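Local coordinates for pesticidal crystal protein CRY4AA (Bacillus thuringiensis, PDB 2C9K) that binds midgut epithelial cells of insects and promotes their colloid-osmotic lysis as a pore-forming, mosquito-larvicidal delta-endotoxin, at residues Phe38-Asp42 with Leu74-Asn79; Gln101-Ile107 with Phe160-Leu164; Ile352-Asn358 with Met376-Asn382; Val544-Met549 with Phe573-Phe579. One frame throughout, in Å; residues are numbered along the deposited sequence.

Contact 1 of 4, residues Phe38-Asp42 with Leu74-Asn79; sequences FPAQD and LNRSFN
Two phenylalanine rings, Phe38 and Phe78, are the flat groups of this contact, and each takes a carbon atom over one face. CB of Phe78 stands 4.0 Å from the centroid of the Phe38 ring, displaced toward the rim, a CH-pi contact. At the edge of that ring and in its plane comes the backbone O of Leu74, 3.8 Å from Phe38 CE2. The Phe78 ring carries CA of Gln41 almost over its centre, 3.7 Å from the centroid and 13° off the normal, a second CH-pi contact. The ring planes are inclined at 43° with centroids 5.5 Å apart, too oblique to be a stack or an edge-to-face pair.

Phe78 reaches this place because its CG lies anti to the backbone N (chi1 176°), which lays the ring alongside Gln41. CB and CG of Gln41 then run beside the ring, CB 3.4 Å from Phe78 CE2.

The setting is the all-helical N-terminal domain of a three-domain Cry toxin: the loop after helix 29-37 folds against the turn after helix 64-74 and the beginning of helix 77-89. Phe38, the first residue after helix 29-37 to leave helical phi/psi, also meets CB of Ser77 with its CZ at 4.1 Å, while the Ser77 hydroxyl is bonded to His113 on helix 103-123.

Asp42 passes Asn75, their CA atoms 4.9 Å apart, and the Asn75 ND2 makes a weak hydrogen bond to the backbone O of Ser44. The Asp42 carboxylate slants past the Asn79 amide, OD1 to OD1 3.9 Å, two oxygens that form no bond.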
# COMPACT_ATOMS: atom_id res chain seq x y z
N PHE A 38 5.59 -18.82 10.97
CA PHE A 38 6.29 -19.98 11.48
C PHE A 38 5.46 -21.26 11.37
O PHE A 38 5.03 -21.82 12.38
CB PHE A 38 6.67 -19.78 12.95
CG PHE A 38 7.33 -18.46 13.23
CD1 PHE A 38 6.57 -17.36 13.62
CD2 PHE A 38 8.71 -18.32 13.13
CE1 PHE A 38 7.18 -16.14 13.90
CE2 PHE A 38 9.33 -17.11 13.41
CZ PHE A 38 8.57 -16.02 13.80
N PRO A 39 5.21 -21.73 10.14
CA PRO A 39 4.43 -22.94 9.89
C PRO A 39 5.13 -24.24 10.33
O PRO A 39 4.48 -25.26 10.58
CB PRO A 39 4.16 -22.89 8.39
CG PRO A 39 5.37 -22.18 7.86
CD PRO A 39 5.55 -21.07 8.86
N ALA A 40 6.46 -24.19 10.42
CA ALA A 40 7.25 -25.34 10.85
C ALA A 40 8.06 -24.92 12.08
O ALA A 40 9.23 -25.28 12.23
CB ALA A 40 8.18 -25.78 9.73
N GLN A 41 7.42 -24.13 12.94
CA GLN A 41 8.03 -23.64 14.18
C GLN A 41 9.37 -22.94 13.97
O GLN A 41 9.55 -22.22 12.98
CB GLN A 41 8.19 -24.80 15.17
CG GLN A 41 6.86 -25.40 15.59
CD GLN A 41 6.12 -26.00 14.41
OE1 GLN A 41 6.55 -26.99 13.83
NE2 GLN A 41 4.99 -25.39 14.05
N ASP A 42 10.30 -23.14 14.90
CA ASP A 42 11.61 -22.50 14.80
C ASP A 42 12.53 -23.18 13.81
O ASP A 42 13.75 -23.09 13.92
CB ASP A 42 12.28 -22.45 16.18
CG ASP A 42 12.58 -23.82 16.73
OD1 ASP A 42 13.35 -23.91 17.71
OD2 ASP A 42 12.05 -24.82 16.19
N LEU A 74 16.28 -15.21 12.91
CA LEU A 74 14.92 -14.70 13.05
C LEU A 74 13.92 -15.78 13.41
O LEU A 74 12.78 -15.48 13.77
CB LEU A 74 14.50 -14.00 11.75
CG LEU A 74 14.66 -12.47 11.67
CD1 LEU A 74 15.62 -11.96 12.73
CD2 LEU A 74 15.15 -12.11 10.29
N ASN A 75 14.34 -17.04 13.33
CA ASN A 75 13.46 -18.16 13.67
C ASN A 75 13.50 -18.41 15.18
O ASN A 75 12.97 -19.41 15.67
CB ASN A 75 13.87 -19.42 12.90
CG ASN A 75 13.00 -19.65 11.67
OD1 ASN A 75 12.41 -18.71 11.13
ND2 ASN A 75 12.93 -20.90 11.22
N ARG A 76 14.11 -17.49 15.91
CA ARG A 76 14.20 -17.59 17.36
C ARG A 76 12.97 -16.91 17.94
O ARG A 76 12.49 -17.29 19.01
CB ARG A 76 15.43 -16.87 17.89
CG ARG A 76 16.75 -17.51 17.52
CD ARG A 76 17.87 -16.59 17.94
NE ARG A 76 19.18 -17.08 17.54
CZ ARG A 76 20.27 -16.32 17.50
NH1 ARG A 76 20.18 -15.04 17.85
NH2 ARG A 76 21.44 -16.82 17.13
N SER A 77 12.48 -15.90 17.23
CA SER A 77 11.31 -15.17 17.68
C SER A 77 10.14 -16.11 17.91
O SER A 77 9.25 -15.82 18.70
CB SER A 77 10.91 -14.11 16.64
OG SER A 77 11.90 -13.10 16.52
N PHE A 78 10.14 -17.26 17.24
CA PHE A 78 9.04 -18.19 17.40
C PHE A 78 8.82 -18.57 18.86
O PHE A 78 7.72 -18.41 19.40
CB PHE A 78 9.26 -19.47 16.59
CG PHE A 78 8.19 -20.49 16.81
CD1 PHE A 78 6.87 -20.22 16.45
CD2 PHE A 78 8.48 -21.71 17.42
CE1 PHE A 78 5.85 -21.15 16.70
CE2 PHE A 78 7.47 -22.64 17.67
CZ PHE A 78 6.15 -22.36 17.31
N ASN A 79 9.86 -19.08 19.51
CA ASN A 79 9.75 -19.48 20.90
C ASN A 79 9.52 -18.28 21.82
O ASN A 79 8.73 -18.36 22.77
CB ASN A 79 11.00 -20.25 21.33
CG ASN A 79 10.91 -21.73 20.98
OD1 ASN A 79 11.92 -22.44 20.97
ND2 ASN A 79 9.70 -22.21 20.71

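Contact 2 of 4, residues Gln101-Ile107 with Phe160-Leu164; sequences QDVRTQI and FEAYL
The Phe160 ring packs among Gln101, Val103, Arg104 and Ile107, which belong to the start of helix 103-123 and the turn before it. A trans first torsion (chi1 -177°) points the ring from helix 140-164 toward helix 103-123. Its edge is met in the ring plane by CG of Arg104, 3.8 Å from Phe160 CE2, and by the backbone O of Gln101. CB of Val103 lies 4.0 Å from Phe160 CZ, and CD1 of Ile107 is 4.2 Å from Phe160 CD2; both approach obliquely. The Gln101 amide lies nearly parallel to the ring, the planes 12° apart, and its NE2 touches both Phe160 CZ and the two methyls of Leu164, each at 3.3 Å. Trp91, from a loop, meets the same ring edge-to-face; Gln101, Val103, Ile107 and Phe160 are all buried.

The other side is looser. Arg104, Glu161 and Leu164 are all partly exposed, and the salt bridge from Arg104 NH1 to Glu161 OE2 is long at 3.7 Å. The two side chains cross at about a right angle, and the carboxylate lies against CD of Arg104 as well as near NH1. CD1 of Leu164 lies over the rim of one face of the guanidinium, 4.1 Å from Arg104 NH1.

The backbones stay well apart, the segment axes approaching to 12.4 Å, and side chains make the contact. Running at 156° to each other, the two segments are a nearly antiparallel helix pair of the alpha-helical bundle that forms the N-terminal, pore-forming domain of Cry toxins.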
# COMPACT_ATOMS: atom_id res chain seq x y z
N GLN A 101 -0.40 -13.04 36.21
CA GLN A 101 -0.70 -11.66 35.89
C GLN A 101 0.63 -10.95 35.77
O GLN A 101 0.70 -9.81 35.32
CB GLN A 101 -1.54 -11.04 37.01
CG GLN A 101 -2.20 -9.71 36.70
CD GLN A 101 -1.23 -8.57 36.55
OE1 GLN A 101 -0.22 -8.52 37.25
NE2 GLN A 101 -1.53 -7.64 35.65
N ASP A 102 1.69 -11.63 36.18
CA ASP A 102 3.02 -11.07 36.11
C ASP A 102 3.56 -11.24 34.70
O ASP A 102 4.66 -11.76 34.50
CB ASP A 102 3.95 -11.76 37.10
CG ASP A 102 4.91 -10.80 37.78
OD1 ASP A 102 5.93 -11.24 38.35
OD2 ASP A 102 4.63 -9.58 37.74
N VAL A 103 2.76 -10.81 33.72
CA VAL A 103 3.10 -10.88 32.30
C VAL A 103 4.22 -9.88 32.04
O VAL A 103 4.97 -10.00 31.07
CB VAL A 103 1.90 -10.50 31.42
CG1 VAL A 103 2.31 -10.47 29.96
CG2 VAL A 103 0.77 -11.48 31.63
N ARG A 104 4.31 -8.88 32.91
CA ARG A 104 5.31 -7.83 32.80
C ARG A 104 6.73 -8.37 32.66
O ARG A 104 7.60 -7.70 32.09
CB ARG A 104 5.20 -6.90 34.01
CG ARG A 104 3.92 -6.08 33.99
CD ARG A 104 3.86 -5.02 35.08
NE ARG A 104 3.46 -5.58 36.37
CZ ARG A 104 2.91 -4.86 37.34
NH1 ARG A 104 2.70 -3.56 37.16
NH2 ARG A 104 2.57 -5.43 38.49
N THR A 105 6.97 -9.58 33.17
CA THR A 105 8.30 -10.17 33.07
C THR A 105 8.48 -10.77 31.67
O THR A 105 9.56 -10.66 31.07
CB THR A 105 8.50 -11.28 34.14
OG1 THR A 105 9.86 -11.71 34.16
CG2 THR A 105 7.60 -12.47 33.86
N GLN A 106 7.41 -11.37 31.16
CA GLN A 106 7.40 -11.99 29.83
C GLN A 106 7.56 -10.91 28.76
O GLN A 106 8.22 -11.11 27.75
CB GLN A 106 6.09 -12.75 29.63
CG GLN A 106 6.12 -13.76 28.51
CD GLN A 106 7.17 -14.83 28.71
OE1 GLN A 106 7.39 -15.31 29.81
NE2 GLN A 106 7.83 -15.21 27.62
N ILE A 107 6.94 -9.75 28.99
CA ILE A 107 7.05 -8.64 28.06
C ILE A 107 8.52 -8.22 28.01
O ILE A 107 9.05 -7.88 26.95
CB ILE A 107 6.18 -7.44 28.53
CG1 ILE A 107 4.70 -7.76 28.34
CG2 ILE A 107 6.57 -6.18 27.77
CD1 ILE A 107 3.76 -6.65 28.77
N PHE A 160 -1.41 -2.72 28.22
CA PHE A 160 -1.46 -3.59 29.39
C PHE A 160 -1.26 -2.83 30.70
O PHE A 160 -2.00 -3.02 31.67
CB PHE A 160 -0.40 -4.68 29.26
CG PHE A 160 -0.43 -5.68 30.38
CD1 PHE A 160 -1.48 -6.59 30.48
CD2 PHE A 160 0.57 -5.70 31.34
CE1 PHE A 160 -1.54 -7.49 31.54
CE2 PHE A 160 0.53 -6.60 32.40
CZ PHE A 160 -0.53 -7.49 32.50
N GLU A 161 -0.27 -1.95 30.71
CA GLU A 161 0.04 -1.17 31.90
C GLU A 161 -0.99 -0.09 32.21
O GLU A 161 -1.40 0.06 33.36
CB GLU A 161 1.44 -0.57 31.75
CG GLU A 161 2.39 -0.91 32.90
CD GLU A 161 2.57 -2.41 33.10
OE1 GLU A 161 3.66 -2.94 32.77
OE2 GLU A 161 1.63 -3.07 33.60
N ALA A 162 -1.41 0.67 31.20
CA ALA A 162 -2.40 1.73 31.42
C ALA A 162 -3.69 1.15 31.98
O ALA A 162 -4.49 1.85 32.60
CB ALA A 162 -2.67 2.46 30.12
N TYR A 163 -3.89 -0.14 31.74
CA TYR A 163 -5.07 -0.86 32.19
C TYR A 163 -4.96 -1.19 33.68
O TYR A 163 -5.96 -1.25 34.39
CB TYR A 163 -5.22 -2.14 31.37
CG TYR A 163 -6.29 -3.09 31.85
CD1 TYR A 163 -7.65 -2.78 31.72
CD2 TYR A 163 -5.96 -4.32 32.42
CE1 TYR A 163 -8.63 -3.67 32.14
CE2 TYR A 163 -6.93 -5.22 32.83
CZ TYR A 163 -8.27 -4.88 32.69
OH TYR A 163 -9.23 -5.77 33.10
N LEU A 164 -3.72 -1.40 34.14
CA LEU A 164 -3.46 -1.74 35.53
C LEU A 164 -3.45 -0.54 36.48
O LEU A 164 -3.38 -0.71 37.69
CB LEU A 164 -2.14 -2.50 35.64
CG LEU A 164 -2.06 -3.82 34.87
CD1 LEU A 164 -0.70 -4.45 35.10
CD2 LEU A 164 -3.16 -4.77 35.32

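Contact 3 of 4, residues Ile352-Asn358 with Met376-Asn382; sequences IYIFLLN and MDFFITN
Phe355 meets Phe379 because its CG is set between the backbone N and the carbonyl carbon (chi1 71°), a rotation that swings the ring back across the partner strand. Phe379, with CG anti to its carbonyl carbon (chi1 -76°), lays its own ring beside Leu356 instead. As a result the Phe355 ring has the backbone O of Phe379 over one face, 3.1 Å above the plane and offset toward the rim, and CB of Phe379 makes a CH-pi contact there. CB of Thr381 stands at its edge, 3.7 Å from Phe355 CD2.

Behind this lies a classic beta bulge: Phe355 and Leu356 both face Phe379. Phe355 N donates to Phe379 O at 3.0 Å with a nearly straight N-H...O angle of 168°, whereas the bond from Leu356 N to the same oxygen is weak. Regular antiparallel pairing continues on both sides, with reciprocal bonds between Tyr353 and Thr381 and between Asn358 and Asp377. Ile354, Leu357, Phe378 and Ile380 share one sheet face, where CD1 of Ile354 packs obliquely against the Phe378 ring, 3.5 Å from CD2.

These strands are the central hairpin of a four-stranded sheet in the middle domain, a beta-prism in Cry toxins. Strand 386-392 flanks 373-381, strand 402-407 flanks 353-362, and Ile354 and Phe378 both rest on Leu299 of strand 294-303 in a neighbouring sheet.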
# COMPACT_ATOMS: atom_id res chain seq x y z
N ILE A 352 -18.24 -3.51 -7.11
CA ILE A 352 -18.01 -4.59 -8.08
C ILE A 352 -16.57 -4.38 -8.59
O ILE A 352 -16.29 -3.45 -9.35
CB ILE A 352 -19.01 -4.54 -9.26
CG1 ILE A 352 -20.33 -5.22 -8.87
CG2 ILE A 352 -18.42 -5.25 -10.47
CD1 ILE A 352 -21.20 -4.41 -7.95
N TYR A 353 -15.67 -5.25 -8.16
CA TYR A 353 -14.27 -5.13 -8.53
C TYR A 353 -13.63 -6.32 -9.23
O TYR A 353 -14.10 -7.45 -9.13
CB TYR A 353 -13.45 -4.81 -7.28
CG TYR A 353 -14.14 -3.87 -6.32
CD1 TYR A 353 -14.76 -4.35 -5.17
CD2 TYR A 353 -14.19 -2.50 -6.58
CE1 TYR A 353 -15.42 -3.48 -4.30
CE2 TYR A 353 -14.85 -1.62 -5.71
CZ TYR A 353 -15.47 -2.12 -4.58
OH TYR A 353 -16.15 -1.27 -3.74
N ILE A 354 -12.55 -6.03 -9.93
CA ILE A 354 -11.79 -7.06 -10.63
C ILE A 354 -10.63 -7.40 -9.68
O ILE A 354 -9.82 -6.54 -9.35
CB ILE A 354 -11.25 -6.51 -11.98
CG1 ILE A 354 -12.43 -6.13 -12.88
CG2 ILE A 354 -10.43 -7.56 -12.70
CD1 ILE A 354 -12.04 -5.38 -14.14
N PHE A 355 -10.56 -8.65 -9.22
CA PHE A 355 -9.52 -9.05 -8.29
C PHE A 355 -8.53 -10.05 -8.87
O PHE A 355 -7.53 -10.39 -8.24
CB PHE A 355 -10.14 -9.62 -7.02
CG PHE A 355 -10.79 -10.97 -7.22
CD1 PHE A 355 -10.01 -12.12 -7.35
CD2 PHE A 355 -12.17 -11.09 -7.25
CE1 PHE A 355 -10.60 -13.37 -7.51
CE2 PHE A 355 -12.77 -12.34 -7.41
CZ PHE A 355 -11.98 -13.49 -7.54
N LEU A 356 -8.83 -10.52 -10.08
CA LEU A 356 -7.96 -11.47 -10.76
C LEU A 356 -8.39 -11.53 -12.22
O LEU A 356 -9.58 -11.51 -12.52
CB LEU A 356 -8.10 -12.86 -10.15
CG LEU A 356 -7.22 -13.97 -10.75
CD1 LEU A 356 -5.75 -13.72 -10.41
CD2 LEU A 356 -7.65 -15.31 -10.19
N LEU A 357 -7.43 -11.57 -13.13
CA LEU A 357 -7.81 -11.69 -14.53
C LEU A 357 -6.85 -12.56 -15.30
O LEU A 357 -5.72 -12.81 -14.86
CB LEU A 357 -7.96 -10.34 -15.22
CG LEU A 357 -6.77 -9.41 -15.40
CD1 LEU A 357 -7.08 -8.44 -16.54
CD2 LEU A 357 -6.52 -8.66 -14.10
N ASN A 358 -7.34 -13.04 -16.44
CA ASN A 358 -6.58 -13.92 -17.30
C ASN A 358 -6.46 -13.23 -18.64
O ASN A 358 -7.46 -12.79 -19.19
CB ASN A 358 -7.36 -15.22 -17.47
CG ASN A 358 -6.53 -16.32 -18.08
OD1 ASN A 358 -6.02 -16.19 -19.19
ND2 ASN A 358 -6.39 -17.42 -17.35
N MET A 376 -9.64 -11.62 -22.74
CA MET A 376 -9.48 -11.43 -21.30
C MET A 376 -10.59 -12.03 -20.45
O MET A 376 -11.77 -11.91 -20.77
CB MET A 376 -9.35 -9.94 -20.97
CG MET A 376 -8.06 -9.31 -21.44
SD MET A 376 -8.00 -7.57 -21.03
CE MET A 376 -8.92 -6.88 -22.40
N ASP A 377 -10.19 -12.68 -19.37
CA ASP A 377 -11.12 -13.30 -18.45
C ASP A 377 -10.99 -12.60 -17.11
O ASP A 377 -9.98 -12.77 -16.41
CB ASP A 377 -10.78 -14.78 -18.25
CG ASP A 377 -11.10 -15.62 -19.45
OD1 ASP A 377 -10.65 -16.79 -19.48
OD2 ASP A 377 -11.80 -15.12 -20.36
N PHE A 378 -12.00 -11.82 -16.76
CA PHE A 378 -11.99 -11.10 -15.50
C PHE A 378 -12.66 -11.92 -14.40
O PHE A 378 -13.64 -12.63 -14.63
CB PHE A 378 -12.71 -9.76 -15.64
CG PHE A 378 -12.13 -8.88 -16.71
CD1 PHE A 378 -12.54 -9.01 -18.03
CD2 PHE A 378 -11.16 -7.93 -16.39
CE1 PHE A 378 -11.98 -8.22 -19.03
CE2 PHE A 378 -10.60 -7.13 -17.39
CZ PHE A 378 -11.01 -7.28 -18.71
N PHE A 379 -12.08 -11.84 -13.21
CA PHE A 379 -12.64 -12.52 -12.05
C PHE A 379 -13.07 -11.39 -11.12
O PHE A 379 -12.30 -10.87 -10.32
CB PHE A 379 -11.61 -13.43 -11.41
CG PHE A 379 -11.40 -14.71 -12.17
CD1 PHE A 379 -12.48 -15.55 -12.43
CD2 PHE A 379 -10.13 -15.07 -12.63
CE1 PHE A 379 -12.30 -16.74 -13.14
CE2 PHE A 379 -9.95 -16.25 -13.34
CZ PHE A 379 -11.03 -17.09 -13.60
N ILE A 380 -14.34 -11.02 -11.30
CA ILE A 380 -15.01 -9.95 -10.58
C ILE A 380 -15.62 -10.40 -9.25
O ILE A 380 -15.88 -11.58 -9.04
CB ILE A 380 -16.12 -9.38 -11.49
CG1 ILE A 380 -15.47 -8.74 -12.72
CG2 ILE A 380 -17.02 -8.42 -10.74
CD1 ILE A 380 -16.43 -8.32 -13.81
N THR A 381 -15.82 -9.44 -8.36
CA THR A 381 -16.43 -9.73 -7.07
C THR A 381 -17.47 -8.66 -6.76
O THR A 381 -17.25 -7.47 -7.02
CB THR A 381 -15.37 -9.76 -5.93
OG1 THR A 381 -16.00 -10.16 -4.70
CG2 THR A 381 -14.71 -8.39 -5.74
N ASN A 382 -18.62 -9.08 -6.23
CA ASN A 382 -19.66 -8.12 -5.89
C ASN A 382 -19.96 -8.15 -4.40
O ASN A 382 -20.88 -7.50 -3.93
CB ASN A 382 -20.94 -8.40 -6.68
CG ASN A 382 -21.63 -9.68 -6.25
OD1 ASN A 382 -22.64 -10.07 -6.84
ND2 ASN A 382 -21.10 -10.35 -5.23

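Contact 4 of 4, residues Val544-Met549 with Phe573-Phe579; sequences VAELGM and FSNEVKF
Met549 rests on Phe573 in a Met-aromatic contact between the two sheets of the C-terminal beta-sandwich. Strand 545-550 is an outer strand of one sheet, while strand 577-579 pairs with 517-527 in the other; their segment axes, 8.7 Å apart at an angle of 140°, show facing rather than hydrogen-bonded strands.

The sulfur-aromatic part is direct: Met549 SD lies over one face of the Phe573 ring, 3.7 Å from its centroid and offset toward the rim. CG of Met549 adds a contact to the same ring, near CE2.

Apolar packing carries the rest. Leu547 crosses Phe573 at about a right angle, its CB 3.5 Å from Phe573 CD2, and both side chains also touch Ile521 of strand 517-527. CB of Ala545 meets CG1 of Val577 at 3.8 Å, and CG1 of Val544 reaches CB of Val577 at 3.7 Å and CE2 of Phe579 at 4.0 Å.

A hydrogen bond from Lys578 lies at the Val544 end. The lysine chain bends at chi2 and chi3 to run past Val544, and Lys578 NZ donates to the backbone O of Val544 at 3.0 Å, from 56° above the carbonyl plane.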
# COMPACT_ATOMS: atom_id res chain seq x y z
N VAL A 544 -22.93 21.97 8.82
CA VAL A 544 -22.42 21.40 10.07
C VAL A 544 -21.50 22.30 10.91
O VAL A 544 -21.81 22.61 12.06
CB VAL A 544 -21.66 20.07 9.80
CG1 VAL A 544 -21.10 19.52 11.09
CG2 VAL A 544 -22.59 19.06 9.14
N ALA A 545 -20.37 22.73 10.36
CA ALA A 545 -19.47 23.57 11.14
C ALA A 545 -18.51 24.39 10.28
O ALA A 545 -18.51 24.29 9.05
CB ALA A 545 -18.66 22.70 12.11
N GLU A 546 -17.71 25.21 10.96
CA GLU A 546 -16.72 26.04 10.29
C GLU A 546 -15.46 26.01 11.14
O GLU A 546 -15.31 26.78 12.08
CB GLU A 546 -17.22 27.47 10.16
CG GLU A 546 -16.38 28.29 9.21
CD GLU A 546 -16.62 27.90 7.76
OE1 GLU A 546 -15.78 28.23 6.90
OE2 GLU A 546 -17.66 27.26 7.48
N LEU A 547 -14.53 25.13 10.80
CA LEU A 547 -13.30 25.01 11.55
C LEU A 547 -12.13 25.70 10.87
O LEU A 547 -12.07 25.80 9.65
CB LEU A 547 -12.97 23.54 11.77
CG LEU A 547 -14.08 22.65 12.33
CD1 LEU A 547 -15.21 22.51 11.31
CD2 LEU A 547 -13.50 21.28 12.64
N GLY A 548 -11.19 26.19 11.68
CA GLY A 548 -10.03 26.86 11.13
C GLY A 548 -8.88 26.80 12.10
O GLY A 548 -9.09 26.74 13.32
N MET A 549 -7.65 26.81 11.59
CA MET A 549 -6.48 26.76 12.45
C MET A 549 -5.17 27.05 11.69
O MET A 549 -5.11 26.97 10.46
CB MET A 549 -6.41 25.39 13.14
CG MET A 549 -6.24 24.22 12.20
SD MET A 549 -6.15 22.59 13.01
CE MET A 549 -5.14 22.98 14.48
N PHE A 573 -8.63 20.55 15.05
CA PHE A 573 -9.44 21.76 15.10
C PHE A 573 -10.14 21.79 16.45
O PHE A 573 -10.46 20.75 17.02
CB PHE A 573 -10.47 21.76 13.98
CG PHE A 573 -9.88 21.78 12.61
CD1 PHE A 573 -9.72 20.60 11.90
CD2 PHE A 573 -9.52 22.98 12.02
CE1 PHE A 573 -9.21 20.62 10.60
CE2 PHE A 573 -9.01 23.01 10.73
CZ PHE A 573 -8.85 21.83 10.02
N SER A 574 -10.40 22.99 16.96
CA SER A 574 -11.04 23.15 18.25
C SER A 574 -12.52 22.78 18.26
O SER A 574 -12.92 21.84 18.94
CB SER A 574 -10.85 24.58 18.75
OG SER A 574 -11.29 25.52 17.79
N ASN A 575 -13.34 23.53 17.53
CA ASN A 575 -14.77 23.25 17.49
C ASN A 575 -15.09 21.83 17.04
O ASN A 575 -14.40 21.25 16.21
CB ASN A 575 -15.48 24.26 16.57
CG ASN A 575 -14.81 24.40 15.22
OD1 ASN A 575 -13.60 24.65 15.13
ND2 ASN A 575 -15.59 24.24 14.16
N GLU A 576 -16.16 21.27 17.61
CA GLU A 576 -16.57 19.91 17.26
C GLU A 576 -17.72 19.88 16.27
O GLU A 576 -18.44 20.86 16.08
CB GLU A 576 -16.96 19.14 18.52
CG GLU A 576 -18.04 19.79 19.37
CD GLU A 576 -18.47 18.91 20.53
OE1 GLU A 576 -19.24 17.95 20.30
OE2 GLU A 576 -18.01 19.16 21.67
N VAL A 577 -17.89 18.74 15.63
CA VAL A 577 -18.93 18.56 14.64
C VAL A 577 -19.80 17.34 15.00
O VAL A 577 -19.36 16.42 15.70
CB VAL A 577 -18.30 18.36 13.26
CG1 VAL A 577 -17.15 19.33 13.08
CG2 VAL A 577 -17.81 16.93 13.10
N LYS A 578 -21.03 17.35 14.53
CA LYS A 578 -21.94 16.25 14.78
C LYS A 578 -22.60 15.86 13.46
O LYS A 578 -23.09 16.72 12.73
CB LYS A 578 -23.01 16.64 15.81
CG LYS A 578 -23.87 17.85 15.46
CD LYS A 578 -23.09 19.18 15.54
CE LYS A 578 -22.51 19.61 14.19
NZ LYS A 578 -21.53 20.71 14.33
N PHE A 579 -22.58 14.57 13.16
CA PHE A 579 -23.15 14.06 11.93
C PHE A 579 -24.34 13.15 12.23
O PHE A 579 -24.33 12.40 13.21
CB PHE A 579 -22.09 13.28 11.15
CG PHE A 579 -20.86 14.08 10.84
CD1 PHE A 579 -19.61 13.65 11.27
CD2 PHE A 579 -20.93 15.24 10.08
CE1 PHE A 579 -18.45 14.35 10.93
CE2 PHE A 579 -19.78 15.95 9.74
CZ PHE A 579 -18.54 15.50 10.17

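Overall arrangement
The four contacts follow one another along the chain, each closing before the next opens, and sample all three domains. Contacts 1 and 2 lie in the N-terminal helical domain, with centres about 24 Å apart and nearest atoms about 6 Å apart; consecutive helices 77-89 and 103-123 connect them. Contact 3 belongs to a four-stranded sheet of the middle domain, about 36 Å from contact 1 and about 47 Å from contact 2, centre to centre. Contact 4 joins two sheets of the C-terminal domain, its centre about 41 Å from that of contact 3. No two touch; 3 and 4 lie in separate beta domains, consistent with domains that divide pore formation and receptor recognition.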